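Local coordinates for protein homoserine kinase (Cytophaga hutchinsonii, PDB 4P52) that probably catalyses the ATP-dependent phosphorylation of L-homoserine to O-phospho-L-homoserine, the step that commits this intermediate to threonine synthesis, as a dimeric GHMP-family kinase, at residues A33-V38 and L45-D50; G171-V176 and V185-P190; Y194-H199 and V318-V323; G41-G46 and S159-N164; V29-T34 and A166-G171. All blocks are in the same frame, centred on the assembly; numbering follows the deposited sequence.

Contact 1: residues A33-V38 and L45-D50; sequences ATVANV and LGFAVD
Val35 and Phe47 form the compact middle of this contact, a hydrogen-bonded antiparallel pair whose side chains lie next to each other on the same face of the sheet. Val35 N donates to Phe47 O at 2.7 Å, and Phe47 N returns a bond to Val35 O at 3.0 Å. The first torsion of Phe47 (chi1 68°) puts CG between the backbone N and the carbonyl carbon, which sets the ring alongside Val35, its face against CB. Val35 CB sits over that face in a CH-pi contact, 4.0 Å from the centroid and displaced toward the rim. Val38 CG2 comes at the same ring obliquely, 3.7 Å from Phe47 CD2, and also reaches Leu45 CB. Between the two strands the Thr34 and Ala48 face is looser, Thr34 CG2 meeting Ala48 CB at 4.1 Å; helix 162-170 packs over it, and Thr34 OG1 is bonded to Asn164 ND2.

At the ends, Val49 N bonds almost straight to Ala33 O (3.0 Å), whereas Asn37 N to Leu45 O is weak and bent, because the chain has begun to turn. Asp50, partly exposed, rounds a corner and leaves the sheet. The strands form a beta hairpin of the GHMP kinase N-terminal part; its connecting loop carries what is probably the N-terminal conserved motif, which in related homoserine kinases lies at the substrate pocket.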
# COMPACT_ATOMS: atom_id res chain seq x y z
N ALA A 33 9.82 -3.38 22.60
CA ALA A 33 9.36 -4.38 21.64
C ALA A 33 8.60 -3.71 20.46
O ALA A 33 7.99 -2.64 20.62
CB ALA A 33 8.45 -5.39 22.33
N THR A 34 8.68 -4.33 19.30
CA THR A 34 7.98 -3.83 18.13
C THR A 34 7.22 -4.96 17.50
O THR A 34 7.63 -6.11 17.61
CB THR A 34 8.96 -3.29 17.07
OG1 THR A 34 10.03 -4.22 16.91
CG2 THR A 34 9.52 -1.94 17.48
N VAL A 35 6.11 -4.64 16.85
CA VAL A 35 5.39 -5.61 16.05
C VAL A 35 5.64 -5.36 14.55
O VAL A 35 5.19 -4.36 13.99
CB VAL A 35 3.88 -5.56 16.34
CG1 VAL A 35 3.12 -6.50 15.40
CG2 VAL A 35 3.61 -5.90 17.79
N ALA A 36 6.33 -6.29 13.90
CA ALA A 36 6.57 -6.17 12.46
C ALA A 36 5.55 -6.96 11.60
O ALA A 36 4.81 -7.81 12.12
CB ALA A 36 8.00 -6.54 12.12
N ASN A 37 5.53 -6.64 10.30
CA ASN A 37 4.60 -7.20 9.32
C ASN A 37 3.16 -6.72 9.45
O ASN A 37 2.55 -6.31 8.45
CB ASN A 37 4.74 -8.71 9.24
CG ASN A 37 6.20 -9.12 9.03
OD1 ASN A 37 6.97 -8.39 8.38
ND2 ASN A 37 6.59 -10.24 9.60
N VAL A 38 2.63 -6.68 10.66
CA VAL A 38 1.29 -6.09 10.86
C VAL A 38 0.30 -6.65 9.82
O VAL A 38 -0.31 -5.91 9.04
CB VAL A 38 1.33 -4.53 10.83
CG1 VAL A 38 0.00 -3.92 11.26
CG2 VAL A 38 2.47 -3.98 11.70
N LEU A 45 5.74 -2.85 7.24
CA LEU A 45 5.02 -2.14 8.31
C LEU A 45 5.48 -2.66 9.66
O LEU A 45 5.76 -3.84 9.82
CB LEU A 45 3.52 -2.35 8.23
CG LEU A 45 2.85 -2.00 6.90
CD1 LEU A 45 1.38 -2.45 6.96
CD2 LEU A 45 2.98 -0.51 6.61
N GLY A 46 5.55 -1.77 10.64
CA GLY A 46 5.96 -2.13 11.99
C GLY A 46 5.56 -1.01 12.93
O GLY A 46 5.45 0.17 12.51
N PHE A 47 5.33 -1.35 14.19
CA PHE A 47 5.02 -0.34 15.19
C PHE A 47 5.52 -0.75 16.55
O PHE A 47 5.69 -1.94 16.82
CB PHE A 47 3.51 -0.03 15.20
CG PHE A 47 2.65 -1.16 15.69
CD1 PHE A 47 2.46 -1.35 17.06
CD2 PHE A 47 2.00 -2.01 14.77
CE1 PHE A 47 1.64 -2.37 17.52
CE2 PHE A 47 1.18 -3.05 15.22
CZ PHE A 47 1.01 -3.22 16.60
N ALA A 48 5.76 0.24 17.42
CA ALA A 48 6.34 -0.03 18.74
C ALA A 48 5.26 -0.17 19.77
O ALA A 48 4.20 0.45 19.67
CB ALA A 48 7.29 1.08 19.13
N VAL A 49 5.49 -1.00 20.77
CA VAL A 49 4.53 -1.08 21.86
C VAL A 49 5.20 -0.63 23.13
O VAL A 49 6.38 -0.32 23.09
CB VAL A 49 3.89 -2.47 21.98
CG1 VAL A 49 2.96 -2.70 20.81
CG2 VAL A 49 4.96 -3.55 22.09
N ASP A 50 4.44 -0.56 24.23
CA ASP A 50 4.97 -0.07 25.52
C ASP A 50 5.87 -1.11 26.19
O ASP A 50 6.88 -0.73 26.80
CB ASP A 50 3.85 0.26 26.50
CG ASP A 50 3.02 1.49 26.10
OD1 ASP A 50 3.40 2.25 25.16
OD2 ASP A 50 1.96 1.70 26.75

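Contact 2: residues G171-V176 and V185-P190; sequences GGFVLV and VKLPVP
Phe173 has the largest share of this contact, and it is met by Val189 and Leu187. Its CG is anti to the backbone N (chi1 -164°), which brings the ring up to Val189; the two side chains cross at about a right angle, with Val189 CG1 3.7 Å from Phe173 CB and equally near CG and CD2. Leu187 CD1 approaches the same ring obliquely and more loosely. At the backbone, Leu187 N donates a nearly straight bond to Phe173 O (2.8 Å). A water bridges the other side, accepting from Phe173 N and donating to Leu187 O.

Leu175 is next in importance. It forms a regular hydrogen-bonded pair with Val185: Leu175 N to Val185 O and Val185 N to Leu175 O are both 2.8 Å. On the side-chain level Leu175 CB touches Leu187 CD1 at 4.1 Å and Val185 CB at 4.4 Å, so that Leu175, Val185 and Leu187 share one apolar face with Phe173. Lys186 points to the other face, yet its chain bends at chi3 and brings NZ to the C-terminal end of helix 162-170; the bond to Gly171 O (3.2 Å) is weak, and the stronger one goes to Tyr170 O.

The hairpin adds its 173-178 strand to strand 45-49. Helix 162-170 lies under Val174, helix 219-237 covers Phe173, Leu187 and Val189, and Gly230 and Ala234 of the second subunit pack on Leu175 and Leu187.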
# COMPACT_ATOMS: atom_id res chain seq x y z
N GLY A 171 9.95 5.36 17.54
CA GLY A 171 8.60 5.30 18.09
C GLY A 171 7.55 5.31 17.00
O GLY A 171 7.82 5.66 15.85
N GLY A 172 6.35 4.89 17.36
CA GLY A 172 5.20 5.05 16.49
C GLY A 172 5.03 3.94 15.49
O GLY A 172 5.52 2.81 15.69
N PHE A 173 4.33 4.28 14.42
CA PHE A 173 3.99 3.36 13.36
C PHE A 173 4.72 3.76 12.08
O PHE A 173 4.64 4.91 11.64
CB PHE A 173 2.48 3.41 13.14
CG PHE A 173 1.98 2.25 12.36
CD1 PHE A 173 2.30 2.12 11.01
CD2 PHE A 173 1.19 1.27 12.98
CE1 PHE A 173 1.87 1.02 10.29
CE2 PHE A 173 0.76 0.16 12.26
CZ PHE A 173 1.11 0.04 10.91
N VAL A 174 5.39 2.81 11.46
CA VAL A 174 6.32 3.08 10.38
C VAL A 174 6.05 2.24 9.12
O VAL A 174 5.72 1.04 9.19
CB VAL A 174 7.76 2.86 10.89
CG1 VAL A 174 8.73 2.58 9.77
CG2 VAL A 174 8.22 4.05 11.73
N LEU A 175 6.19 2.90 7.96
CA LEU A 175 6.25 2.21 6.68
C LEU A 175 7.68 2.25 6.17
O LEU A 175 8.32 3.32 6.12
CB LEU A 175 5.30 2.86 5.66
CG LEU A 175 5.52 2.65 4.16
CD1 LEU A 175 4.97 1.31 3.74
CD2 LEU A 175 4.79 3.70 3.35
N VAL A 176 8.21 1.07 5.84
CA VAL A 176 9.53 0.96 5.22
C VAL A 176 9.30 0.79 3.73
O VAL A 176 8.99 -0.32 3.23
CB VAL A 176 10.36 -0.21 5.76
CG1 VAL A 176 11.74 -0.21 5.10
CG2 VAL A 176 10.48 -0.10 7.27
N VAL A 185 9.07 6.00 6.60
CA VAL A 185 8.02 7.01 6.68
C VAL A 185 7.24 6.76 7.94
O VAL A 185 6.74 5.67 8.13
CB VAL A 185 7.09 6.91 5.44
CG1 VAL A 185 5.92 7.88 5.55
CG2 VAL A 185 7.88 7.20 4.18
N LYS A 186 7.15 7.74 8.84
CA LYS A 186 6.33 7.57 10.03
C LYS A 186 4.88 7.96 9.73
O LYS A 186 4.62 9.01 9.18
CB LYS A 186 6.85 8.38 11.21
CG LYS A 186 6.01 8.10 12.47
CD LYS A 186 6.40 8.89 13.71
CE LYS A 186 7.81 8.53 14.15
NZ LYS A 186 7.96 8.83 15.59
N LEU A 187 3.93 7.12 10.13
CA LEU A 187 2.52 7.39 9.83
C LEU A 187 1.71 7.67 11.09
O LEU A 187 1.96 7.04 12.11
CB LEU A 187 1.91 6.20 9.10
CG LEU A 187 2.58 5.80 7.79
CD1 LEU A 187 1.98 4.48 7.33
CD2 LEU A 187 2.41 6.88 6.74
N PRO A 188 0.72 8.58 11.02
CA PRO A 188 -0.19 8.75 12.16
C PRO A 188 -1.16 7.57 12.27
O PRO A 188 -1.54 6.97 11.27
CB PRO A 188 -0.96 10.00 11.79
CG PRO A 188 -1.00 9.97 10.29
CD PRO A 188 0.37 9.50 9.92
N VAL A 189 -1.55 7.24 13.49
CA VAL A 189 -2.50 6.18 13.72
C VAL A 189 -3.58 6.66 14.68
O VAL A 189 -3.34 7.57 15.46
CB VAL A 189 -1.79 4.93 14.30
CG1 VAL A 189 -1.09 4.21 13.14
CG2 VAL A 189 -0.86 5.31 15.46
N PRO A 190 -4.77 6.04 14.64
CA PRO A 190 -5.79 6.57 15.57
C PRO A 190 -5.41 6.34 17.04
O PRO A 190 -4.73 5.36 17.38
CB PRO A 190 -7.08 5.87 15.17
CG PRO A 190 -6.68 4.77 14.26
CD PRO A 190 -5.26 4.92 13.82
O HOH W 1 3.27 6.97 14.45

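Contact 3: residues Y194-H199 and V318-V323; sequences YATIIH and VYVSTV
Ala195 with Ser321 and Ile197 with Tyr319 are the hydrogen-bonded pairs of two antiparallel strands running at 163° to each other, each pair closed by two bonds: Ala195 N reaches Ser321 O at 2.9 Å, and Ile197 N reaches Tyr319 O at 2.8 Å. Among the side chains, the Tyr194 ring leads. Thr322 CG2 stands over one of its faces in a CH-pi contact, 3.6 Å from the centroid and 16° off the normal, the two side chains lying parallel in direction. Val320 CG1 touches the ring obliquely.

Farther along that side, Thr196 lies beside Val320, CG2 to CG2 at 3.9 Å, while Ile198 CD1 crosses to Val318 CG2 at 3.7 Å. Thr196 OG1 bonds to Ala298 O outside the pair. Facing the other way, Ser321 OG donates to its neighbour Thr322 O (2.7 Å) and accepts from a water that also donates to Ala195 O; this hydroxyl is also bonded to Asp50 N, at the end of strand 45-49.

Within the chain, strand 316-322 is an outer strand of the four-stranded antiparallel sheet, with 288-292 on the far side of 194-200. Helix 295-310 covers the Thr196 and Val320 face; Phe47 and Val49 of strand 45-49 meet the Ala195 and Ser321 face.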
# COMPACT_ATOMS: atom_id res chain seq x y z
N TYR A 194 -5.60 -0.02 19.89
CA TYR A 194 -4.87 -0.82 20.87
C TYR A 194 -4.36 -2.08 20.24
O TYR A 194 -4.98 -2.64 19.31
CB TYR A 194 -5.77 -1.20 22.02
CG TYR A 194 -5.99 -0.08 22.99
CD1 TYR A 194 -6.90 0.93 22.70
CD2 TYR A 194 -5.30 -0.05 24.22
CE1 TYR A 194 -7.12 1.95 23.59
CE2 TYR A 194 -5.50 0.97 25.12
CZ TYR A 194 -6.41 1.97 24.79
OH TYR A 194 -6.62 2.99 25.65
N ALA A 195 -3.21 -2.51 20.73
CA ALA A 195 -2.58 -3.75 20.32
C ALA A 195 -2.51 -4.69 21.54
O ALA A 195 -2.05 -4.29 22.64
CB ALA A 195 -1.20 -3.46 19.82
N THR A 196 -3.02 -5.91 21.37
CA THR A 196 -2.85 -6.94 22.35
C THR A 196 -1.82 -7.88 21.78
O THR A 196 -2.02 -8.40 20.68
CB THR A 196 -4.16 -7.70 22.64
OG1 THR A 196 -5.18 -6.76 23.00
CG2 THR A 196 -3.95 -8.65 23.81
N ILE A 197 -0.73 -8.07 22.52
CA ILE A 197 0.33 -9.03 22.18
C ILE A 197 0.23 -10.23 23.13
O ILE A 197 0.16 -10.06 24.36
CB ILE A 197 1.76 -8.48 22.39
CG1 ILE A 197 2.04 -7.18 21.63
CG2 ILE A 197 2.80 -9.49 21.93
CD1 ILE A 197 1.41 -7.12 20.28
N ILE A 198 0.23 -11.44 22.57
CA ILE A 198 0.41 -12.64 23.36
C ILE A 198 1.68 -13.38 22.93
O ILE A 198 1.90 -13.65 21.72
CB ILE A 198 -0.84 -13.56 23.36
CG1 ILE A 198 -0.64 -14.70 24.36
CG2 ILE A 198 -1.22 -14.05 21.96
CD1 ILE A 198 -1.96 -15.23 24.90
N HIS A 199 2.51 -13.68 23.92
CA HIS A 199 3.70 -14.43 23.66
C HIS A 199 3.65 -15.81 24.34
O HIS A 199 3.77 -15.90 25.56
CB HIS A 199 4.93 -13.67 24.14
CG HIS A 199 6.15 -14.52 24.13
ND1 HIS A 199 6.76 -14.95 25.29
CD2 HIS A 199 6.81 -15.11 23.10
CE1 HIS A 199 7.77 -15.74 24.97
NE2 HIS A 199 7.83 -15.85 23.65
N VAL A 318 0.67 -11.76 28.21
CA VAL A 318 -0.17 -10.85 27.44
C VAL A 318 0.25 -9.42 27.76
O VAL A 318 0.48 -9.09 28.92
CB VAL A 318 -1.65 -11.08 27.80
CG1 VAL A 318 -2.56 -10.08 27.11
CG2 VAL A 318 -2.06 -12.50 27.40
N TYR A 319 0.34 -8.59 26.73
CA TYR A 319 0.62 -7.16 26.92
C TYR A 319 -0.41 -6.35 26.14
O TYR A 319 -0.78 -6.72 25.02
CB TYR A 319 2.01 -6.81 26.40
CG TYR A 319 3.09 -7.68 26.95
CD1 TYR A 319 3.43 -8.87 26.32
CD2 TYR A 319 3.79 -7.30 28.12
CE1 TYR A 319 4.44 -9.67 26.83
CE2 TYR A 319 4.79 -8.10 28.66
CZ TYR A 319 5.11 -9.28 28.01
OH TYR A 319 6.11 -10.06 28.52
N VAL A 320 -0.84 -5.23 26.71
CA VAL A 320 -1.87 -4.44 26.08
C VAL A 320 -1.40 -3.01 26.12
O VAL A 320 -1.01 -2.52 27.18
CB VAL A 320 -3.22 -4.57 26.84
CG1 VAL A 320 -4.24 -3.58 26.35
CG2 VAL A 320 -3.78 -5.98 26.68
N SER A 321 -1.41 -2.34 24.98
CA SER A 321 -1.08 -0.92 24.94
C SER A 321 -1.55 -0.27 23.66
O SER A 321 -1.86 -0.95 22.70
CB SER A 321 0.43 -0.70 25.12
OG SER A 321 1.18 -0.91 23.93
N THR A 322 -1.60 1.06 23.67
CA THR A 322 -1.65 1.82 22.42
C THR A 322 -0.25 1.78 21.76
O THR A 322 0.71 1.28 22.36
CB THR A 322 -2.13 3.29 22.65
OG1 THR A 322 -1.22 3.97 23.52
CG2 THR A 322 -3.54 3.32 23.26
N VAL A 323 -0.13 2.30 20.54
CA VAL A 323 1.16 2.42 19.87
C VAL A 323 2.05 3.37 20.66
O VAL A 323 1.62 4.47 21.05
CB VAL A 323 0.97 2.95 18.43
CG1 VAL A 323 2.32 3.25 17.76
CG2 VAL A 323 0.16 1.95 17.60
O HOH W 2 0.90 -3.75 23.35

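Contact 4: residues G41-G46 and S159-N164; sequences GFDVLG and SAHADN
Asp43 OD1 comes obliquely to the His161 ring, 4.3 Å from CD2, and lies 3.7 Å above one face of the Phe42 ring, offset toward the rim. The second flat group, the Asp163 carboxylate, is turned into the bend of the 41-46 loop. Its CG is held between the backbone N and the carbonyl carbon (chi1 64°), and from there OD2 lies against the Asp43 backbone, 3.2 Å from Asp43 CA, while Asp163 CB rests on Leu45 O at 3.6 Å. The two carboxylates stand 4.6 Å apart, Asp43 OD1 to Asp163 OD2.

No hydrogen bond of the usual kind joins the segments. Instead Gly46 CA directs its hydrogen at Asp163 O, 3.4 Å away and nearly linear at 174°, where strand 45-49 passes the first turn of helix 162-170; His161 occupies the N-cap position of that helix. The loop holds its own shape: Gly41 O takes bonds from both Val44 N and Leu45 N, and Asp43 N is bonded to Asn37 OD1. Beyond the contact, Phe42 O accepts from Trp226 NE1 of the second subunit, and Val223 of that subunit packs on Phe42 and Asp43.

The turn carries the Gly-Phe-Asp sequence of the N-terminal motif of homoserine kinases, which in relatives contributes to the homoserine site; a similar role here is probable.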
# COMPACT_ATOMS: atom_id res chain seq x y z
N GLY A 41 1.35 -6.29 5.58
CA GLY A 41 2.53 -5.51 5.25
C GLY A 41 3.85 -6.19 5.56
O GLY A 41 4.76 -5.57 6.15
N PHE A 42 3.99 -7.44 5.14
CA PHE A 42 5.22 -8.20 5.34
C PHE A 42 6.48 -7.42 4.93
O PHE A 42 6.58 -6.95 3.79
CB PHE A 42 5.16 -9.53 4.59
CG PHE A 42 6.36 -10.38 4.79
CD1 PHE A 42 6.60 -11.00 6.03
CD2 PHE A 42 7.29 -10.57 3.76
CE1 PHE A 42 7.76 -11.78 6.21
CE2 PHE A 42 8.43 -11.36 3.94
CZ PHE A 42 8.66 -11.97 5.17
N ASP A 43 7.42 -7.28 5.87
CA ASP A 43 8.71 -6.57 5.68
C ASP A 43 8.62 -5.06 5.55
O ASP A 43 9.65 -4.41 5.35
CB ASP A 43 9.49 -7.11 4.48
CG ASP A 43 10.35 -8.33 4.79
OD1 ASP A 43 10.42 -8.77 5.97
OD2 ASP A 43 10.96 -8.86 3.82
N VAL A 44 7.42 -4.50 5.61
CA VAL A 44 7.27 -3.07 5.30
C VAL A 44 6.50 -2.22 6.34
O VAL A 44 6.56 -1.00 6.27
CB VAL A 44 6.68 -2.80 3.88
CG1 VAL A 44 7.45 -3.54 2.82
CG2 VAL A 44 5.19 -3.13 3.80
N LEU A 45 5.74 -2.85 7.24
CA LEU A 45 5.02 -2.14 8.31
C LEU A 45 5.48 -2.66 9.66
O LEU A 45 5.76 -3.84 9.82
CB LEU A 45 3.52 -2.35 8.23
CG LEU A 45 2.85 -2.00 6.90
CD1 LEU A 45 1.38 -2.45 6.96
CD2 LEU A 45 2.98 -0.51 6.61
N GLY A 46 5.55 -1.77 10.64
CA GLY A 46 5.96 -2.13 11.99
C GLY A 46 5.56 -1.01 12.93
O GLY A 46 5.45 0.17 12.51
N SER A 159 21.53 -10.11 9.10
CA SER A 159 20.15 -9.88 8.69
C SER A 159 19.55 -8.73 9.52
O SER A 159 19.44 -8.84 10.74
CB SER A 159 19.38 -11.20 8.91
OG SER A 159 17.98 -11.04 8.83
N ALA A 160 19.16 -7.64 8.87
CA ALA A 160 18.58 -6.48 9.59
C ALA A 160 17.14 -6.18 9.18
O ALA A 160 16.80 -6.21 8.00
CB ALA A 160 19.45 -5.25 9.41
N HIS A 161 16.28 -5.90 10.16
CA HIS A 161 14.87 -5.63 9.84
C HIS A 161 14.43 -4.23 10.21
O HIS A 161 14.17 -3.95 11.37
CB HIS A 161 13.93 -6.68 10.45
CG HIS A 161 14.09 -8.04 9.85
ND1 HIS A 161 14.68 -9.09 10.53
CD2 HIS A 161 13.74 -8.52 8.63
CE1 HIS A 161 14.68 -10.16 9.75
NE2 HIS A 161 14.12 -9.85 8.60
N ALA A 162 14.33 -3.36 9.20
CA ALA A 162 13.99 -1.97 9.42
C ALA A 162 12.61 -1.81 9.99
O ALA A 162 12.36 -0.87 10.74
CB ALA A 162 14.13 -1.17 8.15
N ASP A 163 11.71 -2.73 9.67
CA ASP A 163 10.37 -2.65 10.23
C ASP A 163 10.32 -3.04 11.71
O ASP A 163 9.30 -2.82 12.36
CB ASP A 163 9.33 -3.41 9.41
CG ASP A 163 9.58 -4.90 9.37
OD1 ASP A 163 10.59 -5.41 9.93
OD2 ASP A 163 8.72 -5.58 8.74
N ASN A 164 11.42 -3.57 12.23
CA ASN A 164 11.60 -3.63 13.70
C ASN A 164 12.40 -2.42 14.21
O ASN A 164 11.97 -1.72 15.12
CB ASN A 164 12.29 -4.91 14.13
CG ASN A 164 11.45 -6.14 13.89
OD1 ASN A 164 11.84 -7.00 13.11
ND2 ASN A 164 10.31 -6.27 14.59

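Contact 5: residues V29-T34 and A166-G171; sequences VFAPAT and APCLYG
Cys168 meets Ala31 and Pro32 of the strand at once. Its SG, anti to the backbone N (chi1 -178°), reaches Ala31 CB at 3.9 Å and Pro32 CD at 3.8 Å. The methyl and the proline ring carbon belong to consecutive residues, and the sulfur spans both. Pro32 CD also lies 3.8 Å from Cys168 O, so the proline ring is set against the helix backbone as well as against the thiol. Pro32 O stands 3.4 Å from the same sulfur.

Two residues on along the strand, Thr34 meets the helix with CG2, the branch anti to the carbonyl carbon. It lands where the chain passes from Pro167 to Cys168, 3.9 Å from Pro167 CG and 3.7 Å from Cys168 CB, with Cys168 N beneath it at 3.5 Å. The kink at Pro167 falls beside this methyl: the proline nitrogen has no bond to the preceding turn. Tyr170 N still bonds to Ala166 O, and Gly171, with positive phi, ends the helix.

The segment axes approach to 7.7 Å at 142°, the strand running roughly against the helix. All five touching residues are buried, and helix 120-135 closes the same layer, with Ala127 on Ala31 and Val126 on Cys168. This is the helix-on-sheet packing of the GHMP kinase N-terminal domain, an alpha/beta fold of the ribosomal protein S5 domain 2-like type.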
# COMPACT_ATOMS: atom_id res chain seq x y z
N VAL A 29 19.27 3.02 29.11
CA VAL A 29 18.19 3.25 28.16
C VAL A 29 17.31 2.03 28.03
O VAL A 29 17.79 0.88 28.03
CB VAL A 29 18.70 3.65 26.77
CG1 VAL A 29 17.53 3.76 25.80
CG2 VAL A 29 19.44 4.98 26.82
N PHE A 30 16.02 2.27 27.87
CA PHE A 30 15.10 1.20 27.60
C PHE A 30 14.60 1.34 26.17
O PHE A 30 14.33 2.44 25.72
CB PHE A 30 13.94 1.27 28.60
CG PHE A 30 12.72 0.51 28.18
CD1 PHE A 30 11.80 1.08 27.29
CD2 PHE A 30 12.48 -0.77 28.68
CE1 PHE A 30 10.65 0.39 26.90
CE2 PHE A 30 11.33 -1.47 28.30
CZ PHE A 30 10.41 -0.88 27.41
N ALA A 31 14.48 0.24 25.44
CA ALA A 31 13.97 0.31 24.07
C ALA A 31 12.86 -0.72 23.91
O ALA A 31 13.00 -1.83 24.40
CB ALA A 31 15.07 0.11 23.06
N PRO A 32 11.76 -0.34 23.24
CA PRO A 32 10.58 -1.18 23.24
C PRO A 32 10.53 -2.33 22.23
O PRO A 32 11.13 -2.27 21.14
CB PRO A 32 9.46 -0.17 22.95
CG PRO A 32 10.10 0.82 22.05
CD PRO A 32 11.55 0.91 22.49
N ALA A 33 9.82 -3.38 22.60
CA ALA A 33 9.36 -4.38 21.64
C ALA A 33 8.60 -3.71 20.46
O ALA A 33 7.99 -2.64 20.62
CB ALA A 33 8.45 -5.39 22.33
N THR A 34 8.68 -4.33 19.30
CA THR A 34 7.98 -3.83 18.13
C THR A 34 7.22 -4.96 17.50
O THR A 34 7.63 -6.11 17.61
CB THR A 34 8.96 -3.29 17.07
OG1 THR A 34 10.03 -4.22 16.91
CG2 THR A 34 9.52 -1.94 17.48
N ALA A 166 13.41 0.65 12.88
CA ALA A 166 12.94 2.03 12.74
C ALA A 166 11.86 2.43 13.78
O ALA A 166 12.02 3.46 14.46
CB ALA A 166 12.50 2.35 11.32
N PRO A 167 10.78 1.61 13.93
CA PRO A 167 9.77 1.98 14.94
C PRO A 167 10.31 1.88 16.38
O PRO A 167 9.84 2.60 17.29
CB PRO A 167 8.63 0.96 14.72
CG PRO A 167 9.28 -0.19 14.03
CD PRO A 167 10.42 0.37 13.21
N CYS A 168 11.28 1.00 16.58
CA CYS A 168 11.88 0.87 17.86
C CYS A 168 12.62 2.17 18.21
O CYS A 168 12.44 2.73 19.30
CB CYS A 168 12.85 -0.31 17.89
SG CYS A 168 13.56 -0.47 19.54
N LEU A 169 13.43 2.65 17.28
CA LEU A 169 14.21 3.84 17.48
C LEU A 169 13.38 5.12 17.42
O LEU A 169 13.64 6.04 18.17
CB LEU A 169 15.34 3.91 16.44
CG LEU A 169 16.20 5.17 16.38
CD1 LEU A 169 17.04 5.41 17.65
CD2 LEU A 169 17.08 5.10 15.14
N TYR A 170 12.41 5.18 16.53
CA TYR A 170 11.70 6.42 16.27
C TYR A 170 10.43 6.49 17.03
O TYR A 170 9.85 7.56 17.15
CB TYR A 170 11.36 6.56 14.80
CG TYR A 170 12.55 6.72 13.90
CD1 TYR A 170 13.68 7.39 14.32
CD2 TYR A 170 12.53 6.22 12.61
CE1 TYR A 170 14.78 7.53 13.48
CE2 TYR A 170 13.62 6.36 11.76
CZ TYR A 170 14.73 7.03 12.20
OH TYR A 170 15.80 7.17 11.34
N GLY A 171 9.95 5.36 17.54
CA GLY A 171 8.60 5.30 18.09
C GLY A 171 7.55 5.31 17.00
O GLY A 171 7.82 5.66 15.85

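Contacts 1, 2 and 5 build one sheet and its helix cover: strand 45-49 pairs with 173-178 through Gly46 O and Val174 N (2.8 Å), joining contacts 1 and 2, whose centres lie 10 Å apart. Contact 4 sits at the loop end of the hairpin of contact 1, about 9 Å away between centres, and Thr34 OG1 with Asn164 ND2 (3.1 Å) ties it to contact 5. Contact 3 belongs to the second sheet and leans on contact 1 through Val35 and Ile197, about 17 Å from contact 2 by centres. Leu118 lies in what is probably the glycine-rich loop that binds ATP phosphates in GHMP kinases, and touches contacts 1 and 3.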